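Local coordinates for protein thiosulfate sulfurtransferase TUM1 (Saccharomyces cerevisiae, PDB 3UTN) that transfers sulfur from the cysteine desulfurase NFS1 to UBA4 for the 2-thiolation of wobble uridine in tRNA, and belongs to the two-domain rhodanese family, at residues V122-F125 and S126-C130; D208-L212 and G213-G217; L237-G240 and S241-P245. One frame throughout, in Å; residues are numbered along the deposited sequence.

Interaction 1. Residues V122-F125 and S126-C130; sequences VGNF and SSPRC
Two flat side chains, the ring of Phe125 and the amide of Asn124, stand at the loop just before a helix. The Phe125 ring meets the helix start only through its base, with the following peptide N, that of Ser126, lying obliquely beside it as the chain dictates; its real ring neighbour is the indole of Trp59, planes at about 40°. Asn124 touches with CB and with OD1, which lies 3.7 Å from Ser127 OG and is linked to that hydroxyl by a water (2.6 Å from Asn124 OD1). Its ND2 donates to Lys248 O and Asn146 OD1.

Close packing comes from the pyrrolidine ring of Pro128. Its CD lies 3.4 Å from Asn124 C, and its CG is 4.0 Å from Asn124 CB. Proline suits the first turn of a helix, where an amide hydrogen is not needed inside the helix and the ring can press on the preceding loop. Ser127 OG, held between its own N and carbonyl carbon (chi1 58°), is turned back to within 3.4 Å of Asn124 CA. A second water receives the N-H of Arg129 and donates to Phe125 O. At the phi of Gly123 (122°) a CB would be jammed against Val122 O, which calls for glycine.

Asp120 gathers the turn, OD2 accepting from the backbone N of Phe125, Ser126 and Ser127. In the first rhodanese domain this loop links strand 115-119 to helix 127-136, the topological counterpart of the catalytic loop before helix 286-297. Pro128 packs on that second-domain helix and also on Leu144 of strand 141-145, so the turn is buried where the two domains meet.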
loop_
_atom_site.group_PDB
_atom_site.type_symbol
_atom_site.label_atom_id
_atom_site.label_comp_id
_atom_site.label_asym_id
_atom_site.label_seq_id
_atom_site.Cartn_x
_atom_site.Cartn_y
_atom_site.Cartn_z
ATOM N N VAL A 122 -5.328 -9.883 4.702
ATOM C CA VAL A 122 -5.415 -9.125 5.938
ATOM C C VAL A 122 -6.557 -8.133 5.850
ATOM O O VAL A 122 -7.387 -8.041 6.754
ATOM C CB VAL A 122 -4.092 -8.413 6.255
ATOM C CG1 VAL A 122 -4.228 -7.547 7.503
ATOM C CG2 VAL A 122 -2.998 -9.444 6.441
ATOM N N GLY A 123 -6.607 -7.412 4.742
ATOM C CA GLY A 123 -7.629 -6.411 4.543
ATOM C C GLY A 123 -6.962 -5.086 4.316
ATOM O O GLY A 123 -6.716 -4.338 5.257
ATOM N N ASN A 124 -6.637 -4.812 3.061
ATOM C CA ASN A 124 -6.029 -3.540 2.694
ATOM C C ASN A 124 -4.815 -3.249 3.521
ATOM O O ASN A 124 -4.645 -2.158 4.063
ATOM C CB ASN A 124 -7.043 -2.429 2.826
ATOM C CG ASN A 124 -8.096 -2.533 1.780
ATOM O OD1 ASN A 124 -7.778 -2.776 0.622
ATOM N ND2 ASN A 124 -9.346 -2.365 2.165
ATOM N N PHE A 125 -3.978 -4.262 3.619
ATOM C CA PHE A 125 -2.805 -4.174 4.423
ATOM C C PHE A 125 -1.604 -4.047 3.510
ATOM O O PHE A 125 -0.928 -3.040 3.524
ATOM C CB PHE A 125 -2.706 -5.404 5.298
ATOM C CG PHE A 125 -1.571 -5.363 6.262
ATOM C CD1 PHE A 125 -0.509 -6.239 6.128
ATOM C CD2 PHE A 125 -1.564 -4.450 7.309
ATOM C CE1 PHE A 125 0.549 -6.208 7.019
ATOM C CE2 PHE A 125 -0.508 -4.414 8.207
ATOM C CZ PHE A 125 0.550 -5.297 8.061
ATOM N N SER A 126 -1.364 -5.069 2.702
ATOM C CA SER A 126 -0.260 -5.048 1.755
ATOM C C SER A 126 -0.789 -4.870 0.350
ATOM O O SER A 126 -0.055 -4.507 -0.564
ATOM C CB SER A 126 0.499 -6.360 1.841
ATOM O OG SER A 126 -0.398 -7.451 1.720
ATOM N N SER A 127 -2.069 -5.160 0.169
ATOM C CA SER A 127 -2.661 -5.053 -1.146
ATOM C C SER A 127 -2.588 -3.629 -1.683
ATOM O O SER A 127 -2.283 -3.452 -2.851
ATOM C CB SER A 127 -4.086 -5.591 -1.167
ATOM O OG SER A 127 -4.893 -4.917 -0.233
ATOM N N PRO A 128 -2.825 -2.605 -0.833
ATOM C CA PRO A 128 -2.721 -1.267 -1.394
ATOM C C PRO A 128 -1.314 -1.019 -1.893
ATOM O O PRO A 128 -1.138 -0.517 -2.995
ATOM C CB PRO A 128 -3.042 -0.358 -0.206
ATOM C CG PRO A 128 -3.856 -1.212 0.702
ATOM C CD PRO A 128 -3.206 -2.551 0.590
ATOM N N ARG A 129 -0.325 -1.389 -1.085
ATOM C CA ARG A 129 1.065 -1.291 -1.478
ATOM C C ARG A 129 1.259 -1.956 -2.824
ATOM O O ARG A 129 1.892 -1.405 -3.717
ATOM C CB ARG A 129 1.947 -1.988 -0.451
ATOM C CG ARG A 129 3.380 -2.141 -0.904
ATOM C CD ARG A 129 4.090 -0.818 -0.745
ATOM N NE ARG A 129 5.402 -0.840 -1.359
ATOM C CZ ARG A 129 6.337 0.067 -1.125
ATOM N NH1 ARG A 129 6.100 1.052 -0.277
ATOM N NH2 ARG A 129 7.510 -0.018 -1.731
ATOM N N CYS A 130 0.706 -3.153 -2.950
ATOM C CA CYS A 130 0.826 -3.912 -4.166
ATOM C C CYS A 130 0.091 -3.260 -5.329
ATOM O O CYS A 130 0.662 -3.083 -6.399
ATOM C CB CYS A 130 0.298 -5.311 -3.957
ATOM S SG CYS A 130 0.175 -6.173 -5.519
HETATM O O HOH W 1 -7.335 -5.101 -0.494
HETATM O O HOH W 2 -0.325 -1.436 1.623
#

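Interaction 2. Residues D208-L212 and G213-G217; sequences DARSL and GRFEG
Ser211 and Arg214 mark the start of the short helix 212-216. Ser211 is the N-cap: its OG accepts from Arg214 N at 3.0 Å, and its carbonyl O takes Phe215 N, nearly straight at 169°. Glu216 N then closes on Leu212 O at 2.6 Å. After the helix Gly217 turns to positive phi, which favours glycine. Before it, Asp208 OD1 accepts Arg210 N on its anti lone pair, an Asx turn that bends the chain as it leaves strand 205-208.

The same carboxylate is gripped side-on by the Arg210 guanidinium. NE reaches OD1 of Asp208 from the syn side, somewhat out of the carboxylate plane, and Arg210 NH2 makes a salt bridge to Asp208 OD2 at 2.6 Å from above that plane. A bend at chi3 (-61°) folds the Arg210 chain back to make this possible. Its CG lies over the centre of the Arg214 guanidinium, 3.3 Å from Arg214 CZ, and the two guanidinium planes stand 79° apart. Asp208 CB touches the edge of the Phe215 ring, 3.6 Å from CD1, and Leu212 lays its CD1 3.4 Å from Glu216 OE2, an oxygen that is paired with Arg326.

Arg210 NH2 also bonds Gly229 O, and its guanidinium makes a cation-pi contact with Trp310. Both arginines reach Glu221, Arg210 by NH1 and Arg214 by NH2, and this shared carboxylate would offset the like charges of Arg210 NH1 and Arg214 NE, 4.5 Å apart. The Arg210 side chain comes within about 4 Å of that of the persulfide-forming Cys282, so this network of two arginines and two carboxylates probably fixes the wall beside the catalytic cysteine.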
loop_
_atom_site.group_PDB
_atom_site.type_symbol
_atom_site.label_atom_id
_atom_site.label_comp_id
_atom_site.label_asym_id
_atom_site.label_seq_id
_atom_site.Cartn_x
_atom_site.Cartn_y
_atom_site.Cartn_z
ATOM N N ASP A 208 1.835 9.816 8.611
ATOM C CA ASP A 208 2.542 8.631 8.937
ATOM C C ASP A 208 1.502 7.605 9.313
ATOM O O ASP A 208 0.692 7.832 10.207
ATOM C CB ASP A 208 3.501 8.912 10.076
ATOM C CG ASP A 208 4.523 7.846 10.215
ATOM O OD1 ASP A 208 4.120 6.676 10.316
ATOM O OD2 ASP A 208 5.723 8.170 10.211
ATOM N N ALA A 209 1.514 6.486 8.600
ATOM C CA ALA A 209 0.497 5.453 8.765
ATOM C C ALA A 209 0.757 4.560 9.962
ATOM O O ALA A 209 -0.058 3.695 10.274
ATOM C CB ALA A 209 0.385 4.619 7.509
ATOM N N ARG A 210 1.892 4.759 10.624
ATOM C CA ARG A 210 2.214 3.961 11.795
ATOM C C ARG A 210 1.251 4.295 12.906
ATOM O O ARG A 210 0.551 5.301 12.846
ATOM C CB ARG A 210 3.630 4.224 12.267
ATOM C CG ARG A 210 4.693 3.721 11.316
ATOM C CD ARG A 210 6.047 4.210 11.780
ATOM N NE ARG A 210 6.104 5.664 11.778
ATOM C CZ ARG A 210 6.752 6.383 12.684
ATOM N NH1 ARG A 210 7.394 5.785 13.680
ATOM N NH2 ARG A 210 6.747 7.703 12.593
ATOM N N SER A 211 1.211 3.439 13.915
ATOM C CA SER A 211 0.407 3.704 15.086
ATOM C C SER A 211 0.799 5.062 15.638
ATOM O O SER A 211 1.938 5.517 15.469
ATOM C CB SER A 211 0.646 2.632 16.139
ATOM O OG SER A 211 1.978 2.712 16.598
ATOM N N LEU A 212 -0.162 5.709 16.283
ATOM C CA LEU A 212 0.071 6.965 16.958
ATOM C C LEU A 212 1.228 6.808 17.944
ATOM O O LEU A 212 2.080 7.684 18.040
ATOM C CB LEU A 212 -1.205 7.417 17.674
ATOM C CG LEU A 212 -1.138 8.691 18.516
ATOM C CD1 LEU A 212 -0.766 9.885 17.656
ATOM C CD2 LEU A 212 -2.455 8.937 19.237
ATOM N N GLY A 213 1.259 5.674 18.642
ATOM C CA GLY A 213 2.295 5.389 19.627
ATOM C C GLY A 213 3.676 5.425 19.012
ATOM O O GLY A 213 4.592 6.042 19.552
ATOM N N ARG A 214 3.822 4.768 17.869
ATOM C CA ARG A 214 5.077 4.788 17.135
ATOM C C ARG A 214 5.390 6.187 16.641
ATOM O O ARG A 214 6.515 6.655 16.754
ATOM C CB ARG A 214 5.024 3.823 15.966
ATOM C CG ARG A 214 5.124 2.371 16.393
ATOM C CD ARG A 214 4.800 1.464 15.232
ATOM N NE ARG A 214 5.797 1.560 14.173
ATOM C CZ ARG A 214 5.667 1.006 12.973
ATOM N NH1 ARG A 214 4.574 0.322 12.665
ATOM N NH2 ARG A 214 6.635 1.138 12.081
ATOM N N PHE A 215 4.381 6.855 16.100
ATOM C CA PHE A 215 4.539 8.220 15.657
ATOM C C PHE A 215 5.024 9.090 16.806
ATOM O O PHE A 215 5.954 9.874 16.648
ATOM C CB PHE A 215 3.216 8.756 15.138
ATOM C CG PHE A 215 3.296 10.155 14.637
ATOM C CD1 PHE A 215 3.562 10.404 13.303
ATOM C CD2 PHE A 215 3.105 11.228 15.499
ATOM C CE1 PHE A 215 3.638 11.701 12.832
ATOM C CE2 PHE A 215 3.182 12.528 15.035
ATOM C CZ PHE A 215 3.449 12.762 13.701
ATOM N N GLU A 216 4.386 8.939 17.962
ATOM C CA GLU A 216 4.695 9.763 19.116
ATOM C C GLU A 216 6.009 9.368 19.775
ATOM O O GLU A 216 6.545 10.109 20.593
ATOM C CB GLU A 216 3.546 9.723 20.120
ATOM C CG GLU A 216 2.339 10.520 19.659
ATOM C CD GLU A 216 1.193 10.495 20.645
ATOM O OE1 GLU A 216 1.196 9.641 21.555
ATOM O OE2 GLU A 216 0.280 11.332 20.498
ATOM N N GLY A 217 6.528 8.204 19.407
ATOM C CA GLY A 217 7.733 7.681 20.027
ATOM C C GLY A 217 7.445 7.026 21.361
ATOM O O GLY A 217 8.364 6.639 22.075
HETATM O O HOH W 3 2.005 0.710 13.653
#

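Interaction 3. Residues L237-G240 and S241-P245; sequences LPYG and SLLDP
Pro238 O is gripped twice by Ser241, and this pair of bonds starts the short 3-10 segment 239-242. The hydroxyl OG of Ser241 donates to Pro238 O at 2.6 Å, with a C=O...donor angle of 157°, and the backbone N of Ser241 gives a second bond to the same oxygen at 2.8 Å. The hydroxyl reaches back because OG sits between the backbone N and the carbonyl carbon (chi1 73°). The next two amides follow with the same three-residue step: Leu242 N donates to Tyr239 O at 2.8 Å, and Leu243 N to Gly240 O, longer at 3.2 Å. These bonds are unequal. Ser241 OG alone comes near the plane of its carbonyl; the three amides lie above theirs, Leu243 N farthest, at a C=O...donor angle of 108°. Proline fits the position before the turn, offering a carbonyl while lacking an N-H of its own that would need a partner.

With an alanine here in place of Ser241, Pro238 O would probably be left with the backbone N of that residue as its one donor in the turn, whose start would be less firmly fixed.

Apolar side chains flank the polar turn. Leu237 crosses Leu242 at about a right angle, CD2 touching CD1 of Leu242 at 3.6 Å. Leu243 brings its CD1 to the edge of the Tyr239 ring, 3.9 Å from CD1 of the tyrosine.

Leu237, Ser241 and Leu242 all rest on Ala264 of helix 255-267, whereas Tyr239 packs against Ser287, Ile290 and Ile291 of helix 286-297. The turn therefore carries the chain out of strand 234-236 between these two helices.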
loop_
_atom_site.group_PDB
_atom_site.type_symbol
_atom_site.label_atom_id
_atom_site.label_comp_id
_atom_site.label_asym_id
_atom_site.label_seq_id
_atom_site.Cartn_x
_atom_site.Cartn_y
_atom_site.Cartn_z
ATOM N N LEU A 237 -1.361 9.359 10.975
ATOM C CA LEU A 237 -2.592 8.892 10.389
ATOM C C LEU A 237 -2.483 7.380 10.355
ATOM O O LEU A 237 -2.250 6.800 9.302
ATOM C CB LEU A 237 -2.802 9.499 9.005
ATOM C CG LEU A 237 -4.227 9.470 8.451
ATOM C CD1 LEU A 237 -5.226 10.074 9.434
ATOM C CD2 LEU A 237 -4.266 10.221 7.135
ATOM N N PRO A 238 -2.615 6.737 11.530
ATOM C CA PRO A 238 -2.488 5.294 11.586
ATOM C C PRO A 238 -3.438 4.691 10.579
ATOM O O PRO A 238 -4.618 5.035 10.555
ATOM C CB PRO A 238 -2.895 4.969 13.019
ATOM C CG PRO A 238 -2.467 6.181 13.772
ATOM C CD PRO A 238 -2.873 7.301 12.866
ATOM N N TYR A 239 -2.904 3.842 9.711
ATOM C CA TYR A 239 -3.654 3.357 8.563
ATOM C C TYR A 239 -4.998 2.754 8.952
ATOM O O TYR A 239 -5.975 2.906 8.227
ATOM C CB TYR A 239 -2.821 2.359 7.767
ATOM C CG TYR A 239 -2.666 1.019 8.424
ATOM C CD1 TYR A 239 -3.610 0.016 8.225
ATOM C CD2 TYR A 239 -1.576 0.746 9.245
ATOM C CE1 TYR A 239 -3.472 -1.224 8.817
ATOM C CE2 TYR A 239 -1.433 -0.491 9.846
ATOM C CZ TYR A 239 -2.384 -1.468 9.624
ATOM O OH TYR A 239 -2.254 -2.697 10.211
ATOM N N GLY A 240 -5.029 2.082 10.102
ATOM C CA GLY A 240 -6.234 1.444 10.612
ATOM C C GLY A 240 -7.369 2.429 10.795
ATOM O O GLY A 240 -8.537 2.064 10.686
ATOM N N SER A 241 -7.017 3.687 11.045
ATOM C CA SER A 241 -8.010 4.741 11.207
ATOM C C SER A 241 -8.758 5.000 9.907
ATOM O O SER A 241 -9.831 5.581 9.912
ATOM C CB SER A 241 -7.350 6.031 11.686
ATOM O OG SER A 241 -6.610 6.645 10.640
ATOM N N LEU A 242 -8.180 4.573 8.793
ATOM C CA LEU A 242 -8.765 4.856 7.497
ATOM C C LEU A 242 -9.434 3.628 6.903
ATOM O O LEU A 242 -9.961 3.667 5.800
ATOM C CB LEU A 242 -7.709 5.442 6.559
ATOM C CG LEU A 242 -7.153 6.781 7.043
ATOM C CD1 LEU A 242 -6.204 7.354 6.016
ATOM C CD2 LEU A 242 -8.272 7.774 7.308
ATOM N N LEU A 243 -9.413 2.538 7.654
ATOM C CA LEU A 243 -10.054 1.314 7.227
ATOM C C LEU A 243 -11.184 1.021 8.176
ATOM O O LEU A 243 -11.109 1.367 9.355
ATOM C CB LEU A 243 -9.061 0.158 7.242
ATOM C CG LEU A 243 -7.842 0.331 6.336
ATOM C CD1 LEU A 243 -6.937 -0.879 6.465
ATOM C CD2 LEU A 243 -8.279 0.527 4.894
ATOM N N ASP A 244 -12.234 0.389 7.672
ATOM C CA ASP A 244 -13.269 -0.089 8.563
ATOM C C ASP A 244 -12.608 -0.996 9.603
ATOM O O ASP A 244 -11.822 -1.873 9.243
ATOM C CB ASP A 244 -14.362 -0.830 7.807
ATOM C CG ASP A 244 -15.343 -1.505 8.740
ATOM O OD1 ASP A 244 -16.365 -0.878 9.083
ATOM O OD2 ASP A 244 -15.068 -2.648 9.155
ATOM N N PRO A 245 -12.908 -0.766 10.896
ATOM C CA PRO A 245 -12.238 -1.449 12.006
ATOM C C PRO A 245 -12.272 -2.973 11.922
ATOM O O PRO A 245 -11.280 -3.625 12.256
ATOM C CB PRO A 245 -13.016 -0.971 13.231
ATOM C CG PRO A 245 -13.526 0.370 12.837
ATOM C CD PRO A 245 -13.871 0.240 11.382
#

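Interaction 1 is fully buried, its centre about 5 Å from the centre of the chain, and belongs to the first rhodanese range; interactions 2 and 3 are partly buried and share the second. The latter two are joined by backbone pairing as neighbouring strands end: Asp208 O lies 2.7 Å from Leu237 N, and Ala209 O lies 2.9 Å from Tyr239 N. Interaction 3 also bridges to interaction 1, since Leu243 CD1 packs near Asn124 O and the Tyr239 hydroxyl lies close to the Phe125 ring. Their chemistry differs accordingly: water and proline packing at the domain interface, charge pairs beside the catalytic cysteine, and backbone bonds with leucine packing between helices.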